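Local coordinates for putative uncharacterized protein TTHB071 (Thermus thermophilus, PDB 3AYV), which is of unknown function but binds a cluster of zinc ions in a TIM barrel and may take part in protection against oxidative stress, at residues L52-P57 against D91-H96; V131-E136 against G155-C160; D196-L201 against E223-P228. All blocks are in the same frame, centred on the assembly; numbering follows the deposited sequence.

Contact 1. Residues L52-P57 against D91-H96. With ZN (zinc ion), chain E.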
loop_
_atom_site.group_PDB
_atom_site.type_symbol
_atom_site.label_atom_id
_atom_site.label_comp_id
_atom_site.label_asym_id
_atom_site.label_seq_id
_atom_site.Cartn_x
_atom_site.Cartn_y
_atom_site.Cartn_z
ATOM N N LEU A 52 -12.528 -2.639 4.380
ATOM C CA LEU A 52 -12.074 -1.790 3.285
ATOM C C LEU A 52 -10.920 -0.891 3.732
ATOM O O LEU A 52 -10.949 -0.295 4.814
ATOM C CB LEU A 52 -13.229 -0.959 2.726
ATOM C CG LEU A 52 -12.926 -0.039 1.519
ATOM C CD1 LEU A 52 -14.136 0.111 0.638
ATOM C CD2 LEU A 52 -12.380 1.369 1.947
ATOM N N SER A 53 -9.911 -0.815 2.876
ATOM C CA SER A 53 -8.806 0.110 3.052
ATOM C C SER A 53 -8.649 0.815 1.706
ATOM O O SER A 53 -9.304 0.451 0.734
ATOM C CB SER A 53 -7.526 -0.623 3.474
ATOM O OG SER A 53 -7.254 -1.765 2.666
ATOM N N VAL A 54 -7.816 1.854 1.646
ATOM C CA VAL A 54 -7.619 2.531 0.358
ATOM C C VAL A 54 -6.136 2.657 0.056
ATOM O O VAL A 54 -5.306 2.667 0.965
ATOM C CB VAL A 54 -8.242 3.958 0.280
ATOM C CG1 VAL A 54 -9.746 3.945 0.583
ATOM C CG2 VAL A 54 -7.505 4.905 1.213
ATOM N N HIS A 55 -5.822 2.741 -1.236
ATOM C CA HIS A 55 -4.481 3.177 -1.666
ATOM C C HIS A 55 -4.614 4.612 -2.132
ATOM O O HIS A 55 -5.383 4.915 -3.049
ATOM C CB HIS A 55 -3.972 2.294 -2.811
ATOM C CG HIS A 55 -2.494 2.394 -3.011
ATOM N ND1 HIS A 55 -1.849 3.598 -3.237
ATOM C CD2 HIS A 55 -1.528 1.449 -2.977
ATOM C CE1 HIS A 55 -0.547 3.379 -3.342
ATOM N NE2 HIS A 55 -0.330 2.083 -3.202
ATOM N N LEU A 56 -3.904 5.524 -1.459
ATOM C CA LEU A 56 -3.932 6.930 -1.790
ATOM C C LEU A 56 -3.241 7.159 -3.131
ATOM O O LEU A 56 -2.522 6.287 -3.598
ATOM C CB LEU A 56 -3.282 7.757 -0.676
ATOM C CG LEU A 56 -4.006 7.669 0.672
ATOM C CD1 LEU A 56 -3.195 8.323 1.748
ATOM C CD2 LEU A 56 -5.395 8.374 0.572
ATOM N N PRO A 57 -3.541 8.281 -3.794
ATOM C CA PRO A 57 -2.852 8.574 -5.070
ATOM C C PRO A 57 -1.332 8.542 -4.894
ATOM O O PRO A 57 -0.832 8.830 -3.780
ATOM C CB PRO A 57 -3.321 10.002 -5.383
ATOM C CG PRO A 57 -4.737 10.046 -4.739
ATOM C CD PRO A 57 -4.525 9.330 -3.448
ATOM N N ASP A 91 -10.408 1.510 7.085
ATOM C CA ASP A 91 -9.649 1.372 8.326
ATOM C C ASP A 91 -8.226 1.911 8.159
ATOM O O ASP A 91 -7.674 2.506 9.088
ATOM C CB ASP A 91 -9.680 -0.059 8.906
ATOM C CG ASP A 91 -9.069 -1.132 7.967
ATOM O OD1 ASP A 91 -8.678 -0.846 6.803
ATOM O OD2 ASP A 91 -8.971 -2.293 8.428
ATOM N N ARG A 92 -7.687 1.751 6.947
ATOM C CA ARG A 92 -6.281 2.111 6.666
ATOM C C ARG A 92 -6.168 2.804 5.313
ATOM O O ARG A 92 -7.013 2.596 4.422
ATOM C CB ARG A 92 -5.434 0.831 6.636
ATOM C CG ARG A 92 -5.343 0.121 7.971
ATOM C CD ARG A 92 -5.061 -1.374 7.838
ATOM N NE ARG A 92 -4.824 -1.926 9.174
ATOM C CZ ARG A 92 -3.989 -2.920 9.461
ATOM N NH1 ARG A 92 -3.269 -3.498 8.514
ATOM N NH2 ARG A 92 -3.865 -3.323 10.727
ATOM N N ALA A 93 -5.113 3.621 5.152
ATOM C CA ALA A 93 -4.839 4.282 3.868
ATOM C C ALA A 93 -3.358 4.133 3.622
ATOM O O ALA A 93 -2.532 4.448 4.507
ATOM C CB ALA A 93 -5.230 5.784 3.893
ATOM N N VAL A 94 -3.014 3.671 2.425
ATOM C CA VAL A 94 -1.615 3.344 2.111
ATOM C C VAL A 94 -1.090 4.386 1.135
ATOM O O VAL A 94 -1.821 4.818 0.231
ATOM C CB VAL A 94 -1.521 1.952 1.435
ATOM C CG1 VAL A 94 -0.065 1.625 1.079
ATOM C CG2 VAL A 94 -2.089 0.852 2.368
ATOM N N PHE A 95 0.186 4.770 1.294
ATOM C CA PHE A 95 0.776 5.772 0.404
ATOM C C PHE A 95 2.265 5.447 0.225
ATOM O O PHE A 95 2.854 4.657 0.996
ATOM C CB PHE A 95 0.550 7.208 0.944
ATOM C CG PHE A 95 1.442 7.552 2.109
ATOM C CD1 PHE A 95 1.109 7.129 3.396
ATOM C CD2 PHE A 95 2.619 8.284 1.920
ATOM C CE1 PHE A 95 1.941 7.404 4.475
ATOM C CE2 PHE A 95 3.468 8.578 3.003
ATOM C CZ PHE A 95 3.123 8.136 4.285
ATOM N N HIS A 96 2.861 6.007 -0.829
ATOM C CA HIS A 96 4.292 5.817 -1.102
ATOM C C HIS A 96 5.094 7.008 -0.600
ATOM O O HIS A 96 4.534 8.093 -0.437
ATOM C CB HIS A 96 4.521 5.775 -2.626
ATOM C CG HIS A 96 3.954 4.565 -3.292
ATOM N ND1 HIS A 96 4.144 4.317 -4.636
ATOM C CD2 HIS A 96 3.232 3.526 -2.817
ATOM C CE1 HIS A 96 3.538 3.188 -4.965
ATOM N NE2 HIS A 96 2.968 2.697 -3.884
HETATM ZN ZN ZN E . 1.549 0.808 -3.528
HETATM O O HOH W 1 1.580 8.248 -2.366
HETATM O O HOH W 2 0.579 -0.955 -4.141
HETATM O O HOH W 3 1.688 0.734 -5.982
#
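Val-54 and His-55 pair in parallel with Ala-93 and Val-94, joining strands 52-55 and 92-96 as neighbours in a TIM barrel. With helix 68-87 running between them they form one of its beta-alpha-beta units. Backbone hydrogen bonds come first: Leu-52 O accepts from Asp-91 N, Val-54 uses both its N and its O toward Arg-92 and Val-94, and Leu-56 N reaches Val-94 O at 2.8 Å, prolonging the pairing just past the end of strand 52-55.

Apolar contacts occupy the face turned to helix 68-87. Val-54 presses CG2 on Ala-93 CB at 3.6 Å. Leu-56 crosses the Phe-95 side chain at a slant, its CD1 lying 3.9 Å from Ala-93 CB and 4.0 Å from Phe-95 CB, with Leu-78 of the helix also touching it. An alanine here has no CD1 to set against those two CB atoms and would probably open a gap between the strand pair and Leu-78.

Metal bonds dominate the other face. One zinc ion is gripped by His-55 NE2 at 2.3 Å and by His-96 NE2 at 2.4 Å, with two waters and Glu-136 as its other ligands. The imidazole planes stand at 77°, and His-96 NE2 meets the His-55 ring at its edge, in plane. Val-94 CG1 sits above one face of that ring. Rotation of the ring is further fixed at its far nitrogen, where His-55 ND1 donates to a lone pair of Leu-56 O at 2.8 Å, the oxygen lying in the ring plane.

Contact 2. Residues V131-E136 against G155-C160. With ZN (zinc ion), chain E; ZN (zinc ion), chain F.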
loop_
_atom_site.group_PDB
_atom_site.type_symbol
_atom_site.label_atom_id
_atom_site.label_comp_id
_atom_site.label_asym_id
_atom_site.label_seq_id
_atom_site.Cartn_x
_atom_site.Cartn_y
_atom_site.Cartn_z
ATOM N N VAL A 131 -8.452 7.180 10.554
ATOM C CA VAL A 131 -7.896 6.304 9.511
ATOM C C VAL A 131 -6.422 6.068 9.847
ATOM O O VAL A 131 -5.677 7.018 10.147
ATOM C CB VAL A 131 -8.023 6.983 8.130
ATOM C CG1 VAL A 131 -7.320 6.149 7.020
ATOM C CG2 VAL A 131 -9.513 7.271 7.788
ATOM N N ARG A 132 -6.004 4.802 9.842
ATOM C CA ARG A 132 -4.615 4.448 10.132
ATOM C C ARG A 132 -3.770 4.642 8.857
ATOM O O ARG A 132 -4.105 4.072 7.822
ATOM C CB ARG A 132 -4.553 2.982 10.561
ATOM C CG ARG A 132 -3.155 2.374 10.717
ATOM C CD ARG A 132 -2.347 3.062 11.840
ATOM N NE ARG A 132 -1.138 2.309 12.167
ATOM C CZ ARG A 132 -0.208 2.735 13.018
ATOM N NH1 ARG A 132 -0.374 3.900 13.627
ATOM N NH2 ARG A 132 0.887 2.005 13.261
ATOM N N LEU A 133 -2.701 5.445 8.945
ATOM C CA LEU A 133 -1.887 5.794 7.758
ATOM C C LEU A 133 -0.719 4.847 7.655
ATOM O O LEU A 133 -0.030 4.593 8.643
ATOM C CB LEU A 133 -1.355 7.226 7.879
ATOM C CG LEU A 133 -0.814 7.945 6.654
ATOM C CD1 LEU A 133 -1.904 8.094 5.562
ATOM C CD2 LEU A 133 -0.244 9.322 7.009
ATOM N N LEU A 134 -0.476 4.323 6.452
ATOM C CA LEU A 134 0.581 3.325 6.281
ATOM C C LEU A 134 1.476 3.733 5.137
ATOM O O LEU A 134 1.000 3.982 4.042
ATOM C CB LEU A 134 0.011 1.934 5.965
ATOM C CG LEU A 134 -1.033 1.406 6.950
ATOM C CD1 LEU A 134 -1.743 0.209 6.342
ATOM C CD2 LEU A 134 -0.323 1.039 8.262
ATOM N N LEU A 135 2.774 3.762 5.399
ATOM C CA LEU A 135 3.766 4.017 4.349
ATOM C C LEU A 135 4.258 2.706 3.756
ATOM O O LEU A 135 4.692 1.808 4.484
ATOM C CB LEU A 135 4.944 4.810 4.973
ATOM C CG LEU A 135 6.200 5.113 4.141
ATOM C CD1 LEU A 135 5.803 5.819 2.846
ATOM C CD2 LEU A 135 7.116 5.960 4.987
ATOM N N GLU A 136 4.211 2.604 2.420
ATOM C CA GLU A 136 4.602 1.379 1.696
ATOM C C GLU A 136 5.986 1.585 1.071
ATOM O O GLU A 136 6.278 2.696 0.602
ATOM C CB GLU A 136 3.561 1.120 0.602
ATOM C CG GLU A 136 3.833 -0.059 -0.263
ATOM C CD GLU A 136 2.992 -0.068 -1.528
ATOM O OE1 GLU A 136 2.006 0.671 -1.649
ATOM O OE2 GLU A 136 3.319 -0.842 -2.423
ATOM N N GLY A 155 4.885 5.711 16.333
ATOM C CA GLY A 155 3.722 4.828 16.366
ATOM C C GLY A 155 2.461 5.333 15.679
ATOM O O GLY A 155 1.483 4.582 15.568
ATOM N N GLU A 156 2.458 6.589 15.233
ATOM C CA GLU A 156 1.309 7.172 14.523
ATOM C C GLU A 156 1.328 6.887 13.008
ATOM O O GLU A 156 0.391 7.252 12.283
ATOM C CB GLU A 156 1.234 8.688 14.760
ATOM C CG GLU A 156 1.094 9.015 16.274
ATOM C CD GLU A 156 -0.158 8.378 16.827
ATOM O OE1 GLU A 156 -1.257 8.746 16.351
ATOM O OE2 GLU A 156 -0.045 7.485 17.697
ATOM N N LEU A 157 2.429 6.302 12.551
ATOM C CA LEU A 157 2.561 5.900 11.141
ATOM C C LEU A 157 2.945 4.433 11.072
ATOM O O LEU A 157 3.914 4.002 11.711
ATOM C CB LEU A 157 3.638 6.751 10.478
ATOM C CG LEU A 157 3.909 6.514 9.005
ATOM C CD1 LEU A 157 2.640 6.856 8.204
ATOM C CD2 LEU A 157 5.120 7.377 8.602
ATOM N N GLY A 158 2.198 3.654 10.299
ATOM C CA GLY A 158 2.528 2.242 10.165
ATOM C C GLY A 158 3.281 1.989 8.860
ATOM O O GLY A 158 3.468 2.913 8.061
ATOM N N PHE A 159 3.667 0.727 8.658
ATOM C CA PHE A 159 4.432 0.282 7.500
ATOM C C PHE A 159 3.677 -0.822 6.739
ATOM O O PHE A 159 3.125 -1.750 7.349
ATOM C CB PHE A 159 5.809 -0.216 7.956
ATOM C CG PHE A 159 6.647 -0.804 6.835
ATOM C CD1 PHE A 159 6.927 -0.051 5.691
ATOM C CD2 PHE A 159 7.135 -2.115 6.920
ATOM C CE1 PHE A 159 7.679 -0.594 4.625
ATOM C CE2 PHE A 159 7.913 -2.657 5.881
ATOM C CZ PHE A 159 8.178 -1.892 4.729
ATOM N N CYS A 160 3.618 -0.682 5.415
ATOM C CA CYS A 160 3.076 -1.700 4.527
ATOM C C CYS A 160 4.244 -2.262 3.709
ATOM O O CYS A 160 4.914 -1.511 2.991
ATOM C CB CYS A 160 2.024 -1.072 3.595
ATOM S SG CYS A 160 1.462 -2.251 2.303
HETATM ZN ZN ZN E . 1.549 0.808 -3.528
HETATM ZN ZN ZN F . 2.316 -2.534 -3.205
HETATM O O HOH W 4 3.312 2.019 14.572
HETATM O O HOH W 5 -2.059 6.746 11.500
HETATM O O HOH W 2 0.579 -0.955 -4.141
HETATM O O HOH W 3 1.688 0.734 -5.982
HETATM O O HOH W 6 2.156 -2.669 -5.616
#
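The guanidinium of Arg-132 lays one face over the peptide between Leu-157 and Gly-158, with Leu-157 C and Gly-158 N beneath its rim, where strands 132-136 and 158-162 pair in the TIM barrel. At its edge, in plane, Arg-132 NH1 makes a nearly straight hydrogen bond to Gly-155 O at 2.8 Å, and water 4 meets NH2. A bend at chi2 (64°) turns the side chain back across the neighbouring segment, while NE forms a salt bridge with Glu-184. The Phe-159 ring comes obliquely to the backbone of strand 132-136, with CD1 3.1 Å from Leu-135 O.

These groups flank the parallel strand pairing, which with helix 147-153 makes up a beta-alpha-beta unit. Leu-134, Leu-135 and Glu-136 lie beside Gly-158, Phe-159 and Cys-160. The backbone bonds alternate from Gly-158 N to Leu-133 O, Leu-135 N to Gly-158 O and Cys-160 N to Leu-135 O, and water 5 bridges Leu-133 N and Glu-156 O ahead of them.

Gly-158 lies under Leu-134, whose CD2 comes 3.6 Å from the glycine CA; a CB there would collide with that methyl and crowd Arg-132 NH2. Gly-155 is needed for another reason, its backbone angles (phi 92°) jamming any CB against the preceding carbonyl. On the face toward the helices, Leu-157 CD1 meets Leu-133 CG at 3.9 Å.

Glu-136 shares the opposite face with Leu-134 and Cys-160. Its side chain runs out extended, CG anti to the backbone N (chi1 178°), to bridge two zinc ions: OE1 lies 1.9 Å from the ion that His-55 and His-96 also bind, and OE2 lies 2.1 Å from the second.

Contact 3. Residues D196-L201 against E223-P228. With ZN (zinc ion), chain G; ZN (zinc ion), chain F.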
loop_
_atom_site.group_PDB
_atom_site.type_symbol
_atom_site.label_atom_id
_atom_site.label_comp_id
_atom_site.label_asym_id
_atom_site.label_seq_id
_atom_site.Cartn_x
_atom_site.Cartn_y
_atom_site.Cartn_z
ATOM N N ASP A 196 7.818 -5.522 -11.855
ATOM C CA ASP A 196 6.755 -5.604 -10.866
ATOM C C ASP A 196 5.494 -6.192 -11.511
ATOM O O ASP A 196 4.607 -5.471 -11.947
ATOM C CB ASP A 196 6.486 -4.222 -10.292
ATOM C CG ASP A 196 5.624 -4.267 -9.047
ATOM O OD1 ASP A 196 5.563 -5.281 -8.322
ATOM O OD2 ASP A 196 4.999 -3.248 -8.812
ATOM N N ARG A 197 5.437 -7.527 -11.552
ATOM C CA ARG A 197 4.470 -8.255 -12.383
ATOM C C ARG A 197 3.065 -8.292 -11.855
ATOM O O ARG A 197 2.107 -8.380 -12.652
ATOM C CB ARG A 197 4.952 -9.697 -12.614
ATOM C CG ARG A 197 6.242 -9.773 -13.395
ATOM C CD ARG A 197 5.978 -9.375 -14.836
ATOM N NE ARG A 197 7.104 -9.737 -15.671
ATOM C CZ ARG A 197 7.092 -9.671 -17.003
ATOM N NH1 ARG A 197 6.023 -9.242 -17.649
ATOM N NH2 ARG A 197 8.162 -10.038 -17.667
ATOM N N HIS A 198 2.925 -8.202 -10.532
ATOM C CA HIS A 198 1.612 -8.357 -9.902
ATOM C C HIS A 198 0.979 -9.709 -10.275
ATOM O O HIS A 198 -0.216 -9.788 -10.541
ATOM C CB HIS A 198 0.679 -7.165 -10.218
ATOM C CG HIS A 198 1.056 -5.906 -9.501
ATOM N ND1 HIS A 198 0.128 -5.078 -8.907
ATOM C CD2 HIS A 198 2.270 -5.366 -9.228
ATOM C CE1 HIS A 198 0.748 -4.065 -8.327
ATOM N NE2 HIS A 198 2.047 -4.210 -8.519
ATOM N N TRP A 199 1.806 -10.753 -10.300
ATOM C CA TRP A 199 1.309 -12.101 -10.565
ATOM C C TRP A 199 0.773 -12.710 -9.274
ATOM O O TRP A 199 1.099 -12.247 -8.173
ATOM C CB TRP A 199 2.426 -12.994 -11.070
ATOM C CG TRP A 199 2.926 -12.727 -12.478
ATOM C CD1 TRP A 199 2.276 -12.062 -13.494
ATOM C CD2 TRP A 199 4.163 -13.191 -13.026
ATOM N NE1 TRP A 199 3.060 -12.075 -14.638
ATOM C CE2 TRP A 199 4.220 -12.759 -14.373
ATOM C CE3 TRP A 199 5.241 -13.919 -12.506
ATOM C CZ2 TRP A 199 5.316 -13.049 -15.205
ATOM C CZ3 TRP A 199 6.336 -14.195 -13.331
ATOM C CH2 TRP A 199 6.360 -13.760 -14.660
ATOM N N ASN A 200 -0.042 -13.753 -9.416
ATOM C CA ASN A 200 -0.446 -14.578 -8.268
ATOM C C ASN A 200 0.711 -15.172 -7.477
ATOM O O ASN A 200 1.770 -15.490 -8.027
ATOM C CB ASN A 200 -1.340 -15.742 -8.746
ATOM C CG ASN A 200 -2.775 -15.319 -8.952
ATOM O OD1 ASN A 200 -3.341 -15.488 -10.031
ATOM N ND2 ASN A 200 -3.375 -14.774 -7.925
ATOM N N LEU A 201 0.497 -15.339 -6.175
ATOM C CA LEU A 201 1.458 -16.041 -5.316
ATOM C C LEU A 201 1.730 -17.409 -5.931
ATOM O O LEU A 201 0.810 -18.015 -6.470
ATOM C CB LEU A 201 0.873 -16.210 -3.915
ATOM C CG LEU A 201 0.486 -14.918 -3.188
ATOM C CD1 LEU A 201 -0.019 -15.239 -1.756
ATOM C CD2 LEU A 201 1.691 -13.961 -3.164
ATOM N N GLU A 223 -2.398 -7.777 -4.458
ATOM C CA GLU A 223 -2.134 -6.782 -5.475
ATOM C C GLU A 223 -1.812 -7.532 -6.756
ATOM O O GLU A 223 -0.666 -7.599 -7.193
ATOM C CB GLU A 223 -0.975 -5.933 -5.017
ATOM C CG GLU A 223 -1.473 -4.969 -3.962
ATOM C CD GLU A 223 -0.825 -3.673 -4.077
ATOM O OE1 GLU A 223 -1.534 -2.621 -4.083
ATOM O OE2 GLU A 223 0.420 -3.733 -4.157
ATOM N N VAL A 224 -2.852 -8.143 -7.310
ATOM C CA VAL A 224 -2.717 -9.123 -8.375
ATOM C C VAL A 224 -3.578 -8.692 -9.545
ATOM O O VAL A 224 -4.756 -8.340 -9.371
ATOM C CB VAL A 224 -3.121 -10.542 -7.864
ATOM C CG1 VAL A 224 -3.218 -11.549 -8.995
ATOM C CG2 VAL A 224 -2.103 -11.047 -6.835
ATOM N N ARG A 225 -3.002 -8.725 -10.743
ATOM C CA ARG A 225 -3.703 -8.207 -11.903
ATOM C C ARG A 225 -4.524 -9.250 -12.637
ATOM O O ARG A 225 -5.394 -8.912 -13.438
ATOM C CB ARG A 225 -2.761 -7.393 -12.798
ATOM C CG ARG A 225 -2.504 -6.010 -12.168
ATOM C CD ARG A 225 -1.994 -4.971 -13.167
ATOM N NE ARG A 225 -0.544 -5.042 -13.329
ATOM C CZ ARG A 225 0.334 -4.308 -12.639
ATOM N NH1 ARG A 225 -0.075 -3.422 -11.732
ATOM N NH2 ARG A 225 1.636 -4.457 -12.867
ATOM N N GLU A 226 -4.292 -10.517 -12.312
ATOM C CA GLU A 226 -5.058 -11.629 -12.886
ATOM C C GLU A 226 -6.083 -12.085 -11.846
ATOM O O GLU A 226 -6.108 -11.546 -10.738
ATOM C CB GLU A 226 -4.105 -12.770 -13.269
ATOM C CG GLU A 226 -2.971 -13.087 -12.244
ATOM C CD GLU A 226 -1.803 -13.908 -12.839
ATOM O OE1 GLU A 226 -1.762 -14.078 -14.080
ATOM O OE2 GLU A 226 -0.918 -14.384 -12.088
ATOM N N ASP A 227 -6.913 -13.083 -12.174
ATOM C CA ASP A 227 -7.821 -13.627 -11.178
ATOM C C ASP A 227 -7.078 -14.032 -9.909
ATOM O O ASP A 227 -6.138 -14.804 -9.974
ATOM C CB ASP A 227 -8.575 -14.854 -11.686
ATOM C CG ASP A 227 -9.688 -15.246 -10.735
ATOM O OD1 ASP A 227 -10.787 -14.633 -10.810
ATOM O OD2 ASP A 227 -9.441 -16.112 -9.870
ATOM N N PRO A 228 -7.530 -13.541 -8.747
ATOM C CA PRO A 228 -6.780 -13.774 -7.512
ATOM C C PRO A 228 -7.024 -15.114 -6.821
ATOM O O PRO A 228 -6.397 -15.383 -5.790
ATOM C CB PRO A 228 -7.239 -12.623 -6.609
ATOM C CG PRO A 228 -8.648 -12.318 -7.066
ATOM C CD PRO A 228 -8.743 -12.730 -8.524
HETATM ZN ZN ZN G . 3.563 -2.922 -7.263
HETATM ZN ZN ZN F . 2.316 -2.534 -3.205
HETATM O O HOH W 7 3.961 -5.040 -6.242
HETATM O O HOH W 2 0.579 -0.955 -4.141
HETATM O O HOH W 6 2.156 -2.669 -5.616
HETATM O O HOH W 8 3.107 -1.007 -8.212
#
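Arg-225 lies flat on His-198, guanidinium over imidazole, with planes 13° apart and centres 3.9 Å from one another. This stack joins the loops that follow the last two strands of the TIM barrel, 185-188 and 219-222. The arginine folds over the ring through a bend at chi3 (-85°), which sets NH1 above the rim of the imidazole near ND1. At the backbone end of the two side chains, Arg-225 N donates to His-198 O at 3.0 Å.

In this position His-198 binds a zinc ion through NE2 at 2.4 Å. Asp-196 approaches the same ring edge-on, its CG in the ring plane, and binds that ion through OD2 at 2.1 Å; His-165 and three waters complete the site. Glu-223 turns to a second zinc ion instead, gripping it with OE2 at 2.4 Å alongside Glu-136, Asp-162 and His-187. Its carbonyl oxygen, close to the His-198 ring, accepts a hydrogen bond from Asn-189.

Farther from the metals, the Asn-200 side chain crosses Val-224 at about a right angle and slants across Glu-226, amide and carboxylate planes only 18° apart. The Glu-226 carboxylate is held at both oxygens: OE1 pairs with Arg-203 in a salt bridge, while OE2 offers its anti lone pair to Asn-200 N at 2.9 Å in an almost straight bond.

Overall arrangement
Contacts 1 and 2 adjoin in the barrel sheet, their centres 9 Å apart, because strands 92-96 and 132-136 are neighbours; Phe-95 O and Glu-136 N, 2.8 Å apart, probably hydrogen-bond. Contact 3 lies farther off, its centre 18 Å from that of contact 1 and 23 Å from that of contact 2, which is on the opposite side of the chain's centre. The zinc cluster brings all three together. The chain E ion is shared by contacts 1 and 2, the chain F ion by contacts 2 and 3, and water 2 belongs to all three contacts. Such a cluster is consistent with the phosphodiester hydrolysis generally assigned to this family, although the function of this protein is unknown.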